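Local coordinates for protein glucuronoarabinoxylan endo-1,4-beta-xylanase (Clostridium papyrosolvens, PDB 4FMV) that hydrolyses internal beta-1,4 linkages in the xylan backbone, acting as a family 30 endoxylanase of subfamily 8 with altered substrate specificity, at residues Val313-Gly318 with Ala322-Ile327; Ala374-Pro377 with Ile381-Phe384. One frame throughout, in Å; residues are numbered along the deposited sequence.

Overall arrangement
The chain is the catalytic family 30 part of a longer protein that also carries CBM6 and dockerin modules. Both contacts lie in the beta-rich side domain beside its (beta/alpha)8 barrel, centres about 11 Å apart. They follow in series: the hairpin of contact 1 (313-318 with 322-327) is complete before contact 2 (374-377 with 381-384) begins. Strands 321-328 and 380-387 are neighbours, and probable backbone hydrogen bonds join I324 to F384 and A326 to T382. Contact 1 is pairing within this sheet, whereas contact 2 packs it against strand 371-376, paired with strand 334-341. Side chains of contact 1 meet barrel helix 240-255, so the shared sheet lies between barrel and side-domain core.

Contact 1 of 2, residues Val313-Gly318 with Ala322-Ile327; sequences VSAYTG and AVIVAI
S314 and V325 form a hydrogen-bonded antiparallel pair: S314 N donates to V325 O at 3.0 Å, within the carbonyl plane, and V325 N returns a bond to S314 O. Two residues on, Y316 and V323 repeat the pattern, with Y316 N to V323 O at 2.7 Å but more bent (146° at the hydrogen). The four bonds establish antiparallel pairing, and the short link from G318 to A322 makes it a hairpin.

On the face carrying S314 and Y316, the tyrosine ring runs back along its own strand. CG lies beside the backbone N (chi1 -47°), which brings the CD1 edge to V323 O and CE1 obliquely to V325 CG2 at 4.3 Å. The phenol OH then reaches S314 OG at 2.7 Å. S314 OG, set between its own N and carbonyl carbon (chi1 52°), also lies 2.6 Å from a water; the same water donates to V325 O at 3.1 Å, giving this carbonyl a second polar hydrogen.

On the face carrying V313, A315 and I324 the contacts between side chains are apolar. V313 splits its branches, CG1 against I324 CG2 at 3.8 Å and CG2 against A326 CB at 3.8 Å.

Farther out, V301 takes up A315 by backbone bonding on one flank, and F384 takes up I324 on the other. Y316 packs on M254 and S314 on V255 of helix 240-255, at the barrel side. With the serine and tyrosine hydroxyls paired and water bridging onward to a main-chain oxygen, the polar groups of this buried face are linked in a chain, which probably fixes the rotation of the serine.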
loop_
_atom_site.group_PDB
_atom_site.type_symbol
_atom_site.label_atom_id
_atom_site.label_comp_id
_atom_site.label_asym_id
_atom_site.label_seq_id
_atom_site.Cartn_x
_atom_site.Cartn_y
_atom_site.Cartn_z
ATOM N N VAL A 313 11.765 -14.730 -4.440
ATOM C CA VAL A 313 11.419 -14.346 -5.803
ATOM C C VAL A 313 9.916 -14.277 -6.014
ATOM O O VAL A 313 9.183 -15.150 -5.558
ATOM C CB VAL A 313 12.048 -15.330 -6.846
ATOM C CG1 VAL A 313 11.576 -15.001 -8.267
ATOM C CG2 VAL A 313 13.571 -15.293 -6.764
ATOM N N SER A 314 9.454 -13.232 -6.695
ATOM C CA SER A 314 8.060 -13.177 -7.143
ATOM C C SER A 314 8.053 -12.757 -8.594
ATOM O O SER A 314 9.073 -12.319 -9.097
ATOM C CB SER A 314 7.222 -12.221 -6.283
ATOM O OG SER A 314 7.806 -10.929 -6.163
ATOM N N ALA A 315 6.919 -12.909 -9.271
ATOM C CA ALA A 315 6.836 -12.603 -10.699
ATOM C C ALA A 315 5.449 -12.075 -11.077
ATOM O O ALA A 315 4.471 -12.368 -10.404
ATOM C CB ALA A 315 7.200 -13.846 -11.531
ATOM N N TYR A 316 5.369 -11.285 -12.145
ATOM C CA TYR A 316 4.137 -10.583 -12.514
ATOM C C TYR A 316 4.069 -10.448 -14.033
ATOM O O TYR A 316 5.104 -10.471 -14.699
ATOM C CB TYR A 316 4.120 -9.177 -11.882
ATOM C CG TYR A 316 4.492 -9.192 -10.423
ATOM C CD1 TYR A 316 5.821 -9.364 -10.031
ATOM C CD2 TYR A 316 3.519 -9.083 -9.428
ATOM C CE1 TYR A 316 6.179 -9.408 -8.686
ATOM C CE2 TYR A 316 3.868 -9.144 -8.076
ATOM C CZ TYR A 316 5.206 -9.307 -7.723
ATOM O OH TYR A 316 5.585 -9.356 -6.409
ATOM N N THR A 317 2.864 -10.314 -14.587
ATOM C CA THR A 317 2.718 -10.067 -16.025
ATOM C C THR A 317 1.630 -9.047 -16.300
ATOM O O THR A 317 0.710 -8.869 -15.504
ATOM C CB THR A 317 2.325 -11.332 -16.836
ATOM O OG1 THR A 317 1.085 -11.858 -16.340
ATOM C CG2 THR A 317 3.391 -12.394 -16.759
ATOM N N GLY A 318 1.730 -8.401 -17.457
ATOM C CA GLY A 318 0.691 -7.518 -17.955
ATOM C C GLY A 318 1.283 -6.687 -19.075
ATOM O O GLY A 318 2.502 -6.628 -19.200
ATOM N N ALA A 322 6.870 -9.213 -18.865
ATOM C CA ALA A 322 7.075 -10.077 -17.697
ATOM C C ALA A 322 7.994 -9.358 -16.728
ATOM O O ALA A 322 8.960 -8.724 -17.159
ATOM C CB ALA A 322 7.699 -11.387 -18.111
ATOM N N VAL A 323 7.687 -9.455 -15.433
ATOM C CA VAL A 323 8.480 -8.847 -14.374
ATOM C C VAL A 323 8.819 -9.879 -13.292
ATOM O O VAL A 323 7.920 -10.577 -12.789
ATOM C CB VAL A 323 7.731 -7.666 -13.717
ATOM C CG1 VAL A 323 8.593 -7.034 -12.650
ATOM C CG2 VAL A 323 7.327 -6.619 -14.774
ATOM N N ILE A 324 10.110 -9.979 -12.957
ATOM C CA ILE A 324 10.617 -10.856 -11.891
ATOM C C ILE A 324 11.389 -9.997 -10.901
ATOM O O ILE A 324 12.302 -9.253 -11.282
ATOM C CB ILE A 324 11.573 -11.940 -12.427
ATOM C CG1 ILE A 324 10.854 -12.840 -13.431
ATOM C CG2 ILE A 324 12.167 -12.772 -11.279
ATOM C CD1 ILE A 324 11.801 -13.612 -14.348
ATOM N N VAL A 325 11.000 -10.082 -9.634
ATOM C CA VAL A 325 11.678 -9.381 -8.557
ATOM C C VAL A 325 12.366 -10.426 -7.700
ATOM O O VAL A 325 11.712 -11.313 -7.109
ATOM C CB VAL A 325 10.688 -8.551 -7.707
ATOM C CG1 VAL A 325 11.396 -7.888 -6.508
ATOM C CG2 VAL A 325 9.982 -7.509 -8.582
ATOM N N ALA A 326 13.690 -10.334 -7.647
ATOM C CA ALA A 326 14.503 -11.318 -6.928
ATOM C C ALA A 326 15.361 -10.634 -5.878
ATOM O O ALA A 326 16.166 -9.752 -6.192
ATOM C CB ALA A 326 15.361 -12.110 -7.901
ATOM N N ILE A 327 15.172 -11.039 -4.627
ATOM C CA ILE A 327 15.855 -10.445 -3.489
ATOM C C ILE A 327 16.889 -11.427 -2.959
ATOM O O ILE A 327 16.567 -12.583 -2.747
ATOM C CB ILE A 327 14.857 -10.135 -2.352
ATOM C CG1 ILE A 327 13.765 -9.173 -2.838
ATOM C CG2 ILE A 327 15.599 -9.562 -1.126
ATOM C CD1 ILE A 327 12.474 -9.221 -2.042
HETATM O O HOH W 1 9.901 -10.589 -4.690
#

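Contact 2 of 2, residues Ala374-Pro377 with Ile381-Phe384; sequences AQLP and ITTF
T382 OG1 is joined to strand 374-376 through one water, which lies 2.9 Å from that oxygen and donates to Q375 O at 3.0 Å. No direct hydrogen bond crosses the contact. The two strands run antiparallel at 154°, yet their axes stay 8.7 Å apart, a face-to-face spacing that marks them as belonging to opposing layers of the beta-sandwich side domain, with side chains filling the gap.

F384 contributes the largest side-chain share. Its CG lies beside the backbone N (chi1 -55°), and the far end of the ring reaches the other strand: CZ meets A374 CB at 3.5 Å in an oblique approach. L376 comes to the ring edge in plane, its CD2 3.8 Å from F384 CZ, while the two side chains cross at a slant. F372 and F338 also meet this ring, each with its plane at about 55° to that of F384, forming an aromatic cluster. On the opposing strand, L376 O accepts a hydrogen bond from N328 ND2.

The threonine divides its roles. T382 OG1 faces the water and passes 4.2 Å from P377 CD. The methyl T382 CG2, anti to the backbone N, sits 3.4 Å above the plane of the F384 ring, displaced toward its rim.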
loop_
_atom_site.group_PDB
_atom_site.type_symbol
_atom_site.label_atom_id
_atom_site.label_comp_id
_atom_site.label_asym_id
_atom_site.label_seq_id
_atom_site.Cartn_x
_atom_site.Cartn_y
_atom_site.Cartn_z
ATOM N N ALA A 374 21.179 -15.155 -13.894
ATOM C CA ALA A 374 21.636 -13.849 -13.456
ATOM C C ALA A 374 22.427 -13.964 -12.161
ATOM O O ALA A 374 22.224 -14.893 -11.388
ATOM C CB ALA A 374 20.436 -12.902 -13.282
ATOM N N GLN A 375 23.346 -13.031 -11.954
ATOM C CA GLN A 375 23.991 -12.842 -10.661
ATOM C C GLN A 375 23.115 -11.943 -9.800
ATOM O O GLN A 375 22.749 -10.859 -10.221
ATOM C CB GLN A 375 25.342 -12.152 -10.845
ATOM C CG GLN A 375 26.372 -13.014 -11.553
ATOM C CD GLN A 375 26.762 -14.215 -10.720
ATOM O OE1 GLN A 375 26.485 -15.358 -11.097
ATOM N NE2 GLN A 375 27.394 -13.963 -9.564
ATOM N N LEU A 376 22.780 -12.388 -8.596
ATOM C CA LEU A 376 22.091 -11.525 -7.634
ATOM C C LEU A 376 23.110 -11.055 -6.592
ATOM O O LEU A 376 23.625 -11.870 -5.817
ATOM C CB LEU A 376 20.959 -12.285 -6.941
ATOM C CG LEU A 376 19.954 -13.021 -7.825
ATOM C CD1 LEU A 376 18.944 -13.775 -6.952
ATOM C CD2 LEU A 376 19.261 -12.038 -8.786
ATOM N N PRO A 377 23.426 -9.748 -6.580
ATOM C CA PRO A 377 24.422 -9.251 -5.626
ATOM C C PRO A 377 24.024 -9.517 -4.167
ATOM O O PRO A 377 22.831 -9.685 -3.865
ATOM C CB PRO A 377 24.456 -7.749 -5.913
ATOM C CG PRO A 377 24.042 -7.640 -7.376
ATOM C CD PRO A 377 22.970 -8.693 -7.510
ATOM N N ILE A 381 18.110 -6.171 -4.036
ATOM C CA ILE A 381 16.861 -6.481 -4.710
ATOM C C ILE A 381 17.047 -6.118 -6.176
ATOM O O ILE A 381 17.580 -5.043 -6.515
ATOM C CB ILE A 381 15.643 -5.724 -4.094
ATOM C CG1 ILE A 381 14.376 -5.940 -4.944
ATOM C CG2 ILE A 381 15.955 -4.246 -3.896
ATOM C CD1 ILE A 381 13.061 -5.470 -4.251
ATOM N N THR A 382 16.653 -7.039 -7.043
ATOM C CA THR A 382 16.788 -6.853 -8.476
ATOM C C THR A 382 15.439 -7.081 -9.132
ATOM O O THR A 382 14.726 -8.052 -8.811
ATOM C CB THR A 382 17.776 -7.850 -9.096
ATOM O OG1 THR A 382 19.096 -7.631 -8.586
ATOM C CG2 THR A 382 17.791 -7.711 -10.618
ATOM N N THR A 383 15.090 -6.195 -10.060
ATOM C CA THR A 383 13.892 -6.391 -10.864
ATOM C C THR A 383 14.326 -6.625 -12.305
ATOM O O THR A 383 15.095 -5.829 -12.868
ATOM C CB THR A 383 12.955 -5.192 -10.771
ATOM O OG1 THR A 383 12.564 -4.993 -9.406
ATOM C CG2 THR A 383 11.718 -5.413 -11.627
ATOM N N PHE A 384 13.879 -7.737 -12.883
ATOM C CA PHE A 384 14.129 -8.028 -14.292
ATOM C C PHE A 384 12.849 -7.773 -15.080
ATOM O O PHE A 384 11.769 -8.207 -14.678
ATOM C CB PHE A 384 14.531 -9.494 -14.490
ATOM C CG PHE A 384 15.705 -9.925 -13.664
ATOM C CD1 PHE A 384 15.520 -10.435 -12.388
ATOM C CD2 PHE A 384 16.995 -9.844 -14.169
ATOM C CE1 PHE A 384 16.602 -10.834 -11.615
ATOM C CE2 PHE A 384 18.087 -10.241 -13.408
ATOM C CZ PHE A 384 17.884 -10.748 -12.127
HETATM O O HOH W 2 21.245 -8.234 -10.404
#